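KauB (Pseudomonas aeruginosa PAO1, PDB 6B4R) probably oxidises a broad range of aldehydes, aminoaldehydes among them, to the corresponding acids with NAD(P)+ as hydride acceptor. Local coordinates at residues F23-Y28 with V63-N68; A102-L107 with S196-I201. One frame throughout, in Å; residues are numbered along the deposited sequence.

Helix 198-210 connects the two contacts: it takes part in interaction 2, and the hairpin of interaction 1 packs beside it. Interaction 1 sets a β-hairpin tip against helix 56-72 at the surface; interaction 2, wholly buried, packs helix 98-109 against the N-terminal part of helix 198-210. Their centres lie 21 Å apart, yet they touch directly: Tyr28 OH of the hairpin reaches Ile201 O of the helix at 2.5 Å, a probable hydrogen bond. Neither contact forms the active site. Interaction 2 is the nearer to the bound ligands: the side chain of Leu198 is about 6 Å from the potassium ion, and that of Glu105 about 11 Å from the polyether that occupies the pocket around Phe169 and Trp176.

Interaction 1. Residues F23-Y28 with V63-N68; sequences FVNGEY and VKVARN
Val65 holds CG1 anti to its backbone N (chi1 167°) and CG2 beside that nitrogen, and the resulting fork points from helix 56-72 at the hairpin tip. Asn25 CB lies 3.6 Å from Val65 CG1, and chi1 of -160°, which sets CG anti to the backbone N, lays the amide carbon CG 3.8 Å from the same methyl. The other prong takes the valine partner, Val65 CG2 standing 4.1 Å from Val24 CG1. No hydrogen bond crosses this contact; a short branched side chain suits a helix residue that must meet two hairpin residues by van der Waals contact. Val24 to Glu27 forms a type I' turn joining strands 22-24 and 27-29 into a β-hairpin with a two-residue loop. Asn25 and Gly26 both have positive phi, a conformation that asparagine accepts readily and glycine favours. Within the tip, Val24 N bonds to Glu27 O at 2.9 Å. Asn218 of strand 217-219 touches both valines, and its OD1 accepts a hydrogen bond from Asn25 N. Backbone hydrogen bonds of Phe23 with Val219 hold the hairpin along that strand, the Phe23 side chain packs on helix 198-210, and Val63 and Ala66 seat helix 56-72 on strand 187-191.

Interaction 2. Residues A102-L107 with S196-I201; sequences ALLETL and SPLTAI
Thr199, Leu104 and Leu198 supply most of the surface buried here, where helix 98-109 packs against the N-terminal part of helix 198-210. The latter is the connecting helix of a β-α-β crossover between the parallel strands 187-191 and 217-219, as expected in the nucleotide-binding domain of an aldehyde dehydrogenase. The two backbones are nearest at Leu104 and Thr199, whose CA atoms are 6.1 Å apart. Threonine suits this place because its two branches do different work. CG2 is the apolar one, resting 3.7 Å from Leu104 CB and 3.6 Å from Glu105 CG. The hydroxyl instead sits between the backbone N and the carbonyl carbon (chi1 52°), facing the polar end of Glu105. Leu104 and Leu198 continue the apolar side of the interface, their side chains crossing at about a right angle: CD2 of Leu104 comes within 4.1 Å of Leu198 CD1. Leucine suits both places, since a long branched apolar side chain can span the gap between the helices. Leu16 beside Leu104, and Ile18 and Val51 beside Leu198, extend the apolar cluster. The backbone N of Leu198 bonds to OD2 of Asp108, which links this segment to the potassium site. Glu105 has its CB directed away from the partner helix, but chi1 (-83°) turns CG back toward it, and the bend at chi2 (-73°) carries the carboxylate on to Thr199. That carboxylate is buried; OE2 accepts a weak hydrogen bond from Leu171 N and lies 3.1 Å from Thr199 OG1, a possible second hydrogen bond.

Interaction 1. Residues F23-Y28 with V63-N68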
loop_
_atom_site.group_PDB
_atom_site.type_symbol
_atom_site.label_atom_id
_atom_site.label_comp_id
_atom_site.label_asym_id
_atom_site.label_seq_id
_atom_site.Cartn_x
_atom_site.Cartn_y
_atom_site.Cartn_z
ATOM N N PHE A 23 -12.401 36.101 -8.893
ATOM C CA PHE A 23 -12.810 35.160 -9.927
ATOM C C PHE A 23 -13.802 34.162 -9.351
ATOM O O PHE A 23 -13.415 33.211 -8.672
ATOM C CB PHE A 23 -11.595 34.427 -10.496
ATOM C CG PHE A 23 -11.877 33.670 -11.765
ATOM C CD1 PHE A 23 -11.721 34.280 -13.000
ATOM C CD2 PHE A 23 -12.287 32.345 -11.724
ATOM C CE1 PHE A 23 -11.972 33.587 -14.169
ATOM C CE2 PHE A 23 -12.538 31.646 -12.889
ATOM C CZ PHE A 23 -12.381 32.269 -14.114
ATOM N N VAL A 24 -15.084 34.388 -9.616
ATOM C CA VAL A 24 -16.133 33.518 -9.099
ATOM C C VAL A 24 -17.015 32.981 -10.222
ATOM O O VAL A 24 -17.486 33.741 -11.068
ATOM C CB VAL A 24 -17.016 34.251 -8.068
ATOM C CG1 VAL A 24 -18.062 33.306 -7.494
ATOM C CG2 VAL A 24 -16.159 34.840 -6.959
ATOM N N ASN A 25 -17.230 31.668 -10.219
ATOM C CA ASN A 25 -18.086 31.008 -11.201
ATOM C C ASN A 25 -17.643 31.266 -12.638
ATOM O O ASN A 25 -18.455 31.602 -13.497
ATOM C CB ASN A 25 -19.550 31.418 -11.006
ATOM C CG ASN A 25 -20.521 30.441 -11.643
ATOM O OD1 ASN A 25 -20.174 29.292 -11.916
ATOM N ND2 ASN A 25 -21.746 30.894 -11.879
ATOM N N GLY A 26 -16.345 31.123 -12.885
ATOM C CA GLY A 26 -15.803 31.222 -14.227
ATOM C C GLY A 26 -15.676 32.630 -14.780
ATOM O O GLY A 26 -15.289 32.808 -15.933
ATOM N N GLU A 27 -15.997 33.633 -13.965
ATOM C CA GLU A 27 -15.968 35.023 -14.419
ATOM C C GLU A 27 -15.246 35.938 -13.434
ATOM O O GLU A 27 -15.259 35.704 -12.226
ATOM C CB GLU A 27 -17.392 35.552 -14.634
ATOM C CG GLU A 27 -18.300 34.650 -15.461
ATOM C CD GLU A 27 -17.865 34.539 -16.911
ATOM O OE1 GLU A 27 -18.266 33.560 -17.577
ATOM O OE2 GLU A 27 -17.129 35.430 -17.388
ATOM N N TYR A 28 -14.624 36.988 -13.958
ATOM C CA TYR A 28 -14.039 38.022 -13.115
ATOM C C TYR A 28 -15.115 39.003 -12.654
ATOM O O TYR A 28 -15.995 39.380 -13.428
ATOM C CB TYR A 28 -12.924 38.768 -13.855
ATOM C CG TYR A 28 -11.613 38.020 -13.898
ATOM C CD1 TYR A 28 -10.875 37.814 -12.738
ATOM C CD2 TYR A 28 -11.110 37.523 -15.094
ATOM C CE1 TYR A 28 -9.678 37.129 -12.766
ATOM C CE2 TYR A 28 -9.910 36.837 -15.133
ATOM C CZ TYR A 28 -9.198 36.644 -13.965
ATOM O OH TYR A 28 -8.003 35.963 -13.994
ATOM N N VAL A 63 -19.151 30.178 -1.901
ATOM C CA VAL A 63 -19.450 28.864 -1.341
ATOM C C VAL A 63 -20.659 28.231 -2.028
ATOM O O VAL A 63 -20.624 27.055 -2.398
ATOM C CB VAL A 63 -19.673 28.925 0.186
ATOM C CG1 VAL A 63 -20.255 27.618 0.694
ATOM C CG2 VAL A 63 -18.364 29.238 0.898
ATOM N N LYS A 64 -21.717 29.018 -2.206
ATOM C CA LYS A 64 -22.915 28.553 -2.901
ATOM C C LYS A 64 -22.571 28.081 -4.310
ATOM O O LYS A 64 -23.021 27.023 -4.749
ATOM C CB LYS A 64 -23.975 29.656 -2.961
ATOM C CG LYS A 64 -24.645 29.953 -1.629
ATOM C CD LYS A 64 -25.694 31.048 -1.765
ATOM C CE LYS A 64 -26.358 31.347 -0.428
ATOM N NZ LYS A 64 -27.341 32.462 -0.522
ATOM N N VAL A 65 -21.762 28.874 -5.004
ATOM C CA VAL A 65 -21.285 28.526 -6.335
ATOM C C VAL A 65 -20.445 27.246 -6.313
ATOM O O VAL A 65 -20.664 26.335 -7.115
ATOM C CB VAL A 65 -20.464 29.679 -6.945
ATOM C CG1 VAL A 65 -19.716 29.208 -8.170
ATOM C CG2 VAL A 65 -21.373 30.856 -7.282
ATOM N N ALA A 66 -19.495 27.181 -5.386
ATOM C CA ALA A 66 -18.642 26.004 -5.237
ATOM C C ALA A 66 -19.460 24.756 -4.914
ATOM O O ALA A 66 -19.208 23.683 -5.460
ATOM C CB ALA A 66 -17.586 26.242 -4.162
ATOM N N ARG A 67 -20.439 24.909 -4.026
ATOM C CA ARG A 67 -21.319 23.810 -3.644
ATOM C C ARG A 67 -22.101 23.271 -4.838
ATOM O O ARG A 67 -22.153 22.061 -5.060
ATOM C CB ARG A 67 -22.287 24.257 -2.544
ATOM C CG ARG A 67 -23.332 23.214 -2.164
ATOM C CD ARG A 67 -22.694 21.939 -1.628
ATOM N NE ARG A 67 -21.896 22.184 -0.432
ATOM C CZ ARG A 67 -21.091 21.283 0.125
ATOM N NH1 ARG A 67 -20.977 20.076 -0.407
ATOM N NH2 ARG A 67 -20.398 21.591 1.212
ATOM N N ASN A 68 -22.703 24.177 -5.604
ATOM C CA ASN A 68 -23.509 23.800 -6.759
ATOM C C ASN A 68 -22.694 23.104 -7.839
ATOM O O ASN A 68 -23.169 22.161 -8.473
ATOM C CB ASN A 68 -24.216 25.022 -7.345
ATOM C CG ASN A 68 -25.225 25.621 -6.388
ATOM O OD1 ASN A 68 -25.769 24.927 -5.529
ATOM N ND2 ASN A 68 -25.482 26.918 -6.531
#

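Interaction 2. Residues A102-L107 with S196-I201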
loop_
_atom_site.group_PDB
_atom_site.type_symbol
_atom_site.label_atom_id
_atom_site.label_comp_id
_atom_site.label_asym_id
_atom_site.label_seq_id
_atom_site.Cartn_x
_atom_site.Cartn_y
_atom_site.Cartn_z
ATOM N N ALA A 102 5.689 34.762 -13.345
ATOM C CA ALA A 102 6.893 35.032 -12.572
ATOM C C ALA A 102 7.050 36.526 -12.325
ATOM O O ALA A 102 7.458 36.944 -11.243
ATOM C CB ALA A 102 8.113 34.482 -13.286
ATOM N N LEU A 103 6.723 37.325 -13.335
ATOM C CA LEU A 103 6.805 38.777 -13.227
ATOM C C LEU A 103 5.783 39.284 -12.218
ATOM O O LEU A 103 6.065 40.189 -11.432
ATOM C CB LEU A 103 6.586 39.429 -14.595
ATOM C CG LEU A 103 6.650 40.957 -14.661
ATOM C CD1 LEU A 103 7.975 41.475 -14.117
ATOM C CD2 LEU A 103 6.432 41.434 -16.088
ATOM N N LEU A 104 4.595 38.688 -12.245
ATOM C CA LEU A 104 3.557 38.998 -11.270
ATOM C C LEU A 104 4.017 38.673 -9.847
ATOM O O LEU A 104 3.734 39.420 -8.913
ATOM C CB LEU A 104 2.268 38.242 -11.601
ATOM C CG LEU A 104 1.455 38.797 -12.773
ATOM C CD1 LEU A 104 0.316 37.863 -13.142
ATOM C CD2 LEU A 104 0.920 40.177 -12.429
ATOM N N GLU A 105 4.733 37.563 -9.693
ATOM C CA GLU A 105 5.278 37.160 -8.398
ATOM C C GLU A 105 6.255 38.194 -7.846
ATOM O O GLU A 105 6.084 38.697 -6.735
ATOM C CB GLU A 105 5.993 35.813 -8.523
ATOM C CG GLU A 105 5.077 34.608 -8.455
ATOM C CD GLU A 105 4.563 34.361 -7.054
ATOM O OE1 GLU A 105 5.244 34.783 -6.098
ATOM O OE2 GLU A 105 3.483 33.748 -6.909
ATOM N N THR A 106 7.280 38.493 -8.639
ATOM C CA THR A 106 8.347 39.416 -8.263
ATOM C C THR A 106 7.840 40.814 -7.911
ATOM O O THR A 106 8.231 41.388 -6.894
ATOM C CB THR A 106 9.378 39.528 -9.397
ATOM O OG1 THR A 106 10.096 38.293 -9.507
ATOM C CG2 THR A 106 10.357 40.657 -9.130
ATOM N N LEU A 107 6.975 41.361 -8.758
ATOM C CA LEU A 107 6.394 42.674 -8.507
ATOM C C LEU A 107 5.534 42.666 -7.245
ATOM O O LEU A 107 5.537 43.625 -6.478
ATOM C CB LEU A 107 5.565 43.134 -9.710
ATOM C CG LEU A 107 6.347 43.448 -10.986
ATOM C CD1 LEU A 107 5.408 43.846 -12.115
ATOM C CD2 LEU A 107 7.371 44.541 -10.727
ATOM N N SER A 196 -0.068 39.477 -1.565
ATOM C CA SER A 196 0.283 38.901 -2.865
ATOM C C SER A 196 -0.876 38.160 -3.533
ATOM O O SER A 196 -0.889 36.931 -3.567
ATOM C CB SER A 196 1.469 37.947 -2.712
ATOM O OG SER A 196 1.158 36.904 -1.803
ATOM N N PRO A 197 -1.848 38.904 -4.080
ATOM C CA PRO A 197 -3.035 38.268 -4.660
ATOM C C PRO A 197 -2.962 38.025 -6.174
ATOM O O PRO A 197 -3.749 37.234 -6.695
ATOM C CB PRO A 197 -4.133 39.287 -4.356
ATOM C CG PRO A 197 -3.426 40.608 -4.443
ATOM C CD PRO A 197 -1.995 40.370 -3.998
ATOM N N LEU A 198 -2.028 38.681 -6.859
ATOM C CA LEU A 198 -2.038 38.739 -8.323
ATOM C C LEU A 198 -1.967 37.389 -9.061
ATOM O O LEU A 198 -2.742 37.152 -9.989
ATOM C CB LEU A 198 -0.945 39.688 -8.827
ATOM C CG LEU A 198 -0.997 41.108 -8.248
ATOM C CD1 LEU A 198 0.058 42.004 -8.881
ATOM C CD2 LEU A 198 -2.390 41.717 -8.390
ATOM N N THR A 199 -1.046 36.513 -8.662
ATOM C CA THR A 199 -0.867 35.236 -9.359
ATOM C C THR A 199 -2.058 34.293 -9.199
ATOM O O THR A 199 -2.381 33.529 -10.111
ATOM C CB THR A 199 0.428 34.503 -8.932
ATOM O OG1 THR A 199 0.483 34.403 -7.503
ATOM C CG2 THR A 199 1.652 35.247 -9.437
ATOM N N ALA A 200 -2.704 34.347 -8.039
ATOM C CA ALA A 200 -3.880 33.524 -7.785
ATOM C C ALA A 200 -5.039 33.986 -8.658
ATOM O O ALA A 200 -5.780 33.172 -9.209
ATOM C CB ALA A 200 -4.263 33.588 -6.315
ATOM N N ILE A 201 -5.186 35.301 -8.777
ATOM C CA ILE A 201 -6.215 35.892 -9.621
ATOM C C ILE A 201 -6.012 35.485 -11.080
ATOM O O ILE A 201 -6.971 35.210 -11.803
ATOM C CB ILE A 201 -6.199 37.431 -9.505
ATOM C CG1 ILE A 201 -6.627 37.864 -8.099
ATOM C CG2 ILE A 201 -7.094 38.069 -10.554
ATOM C CD1 ILE A 201 -6.531 39.359 -7.869
#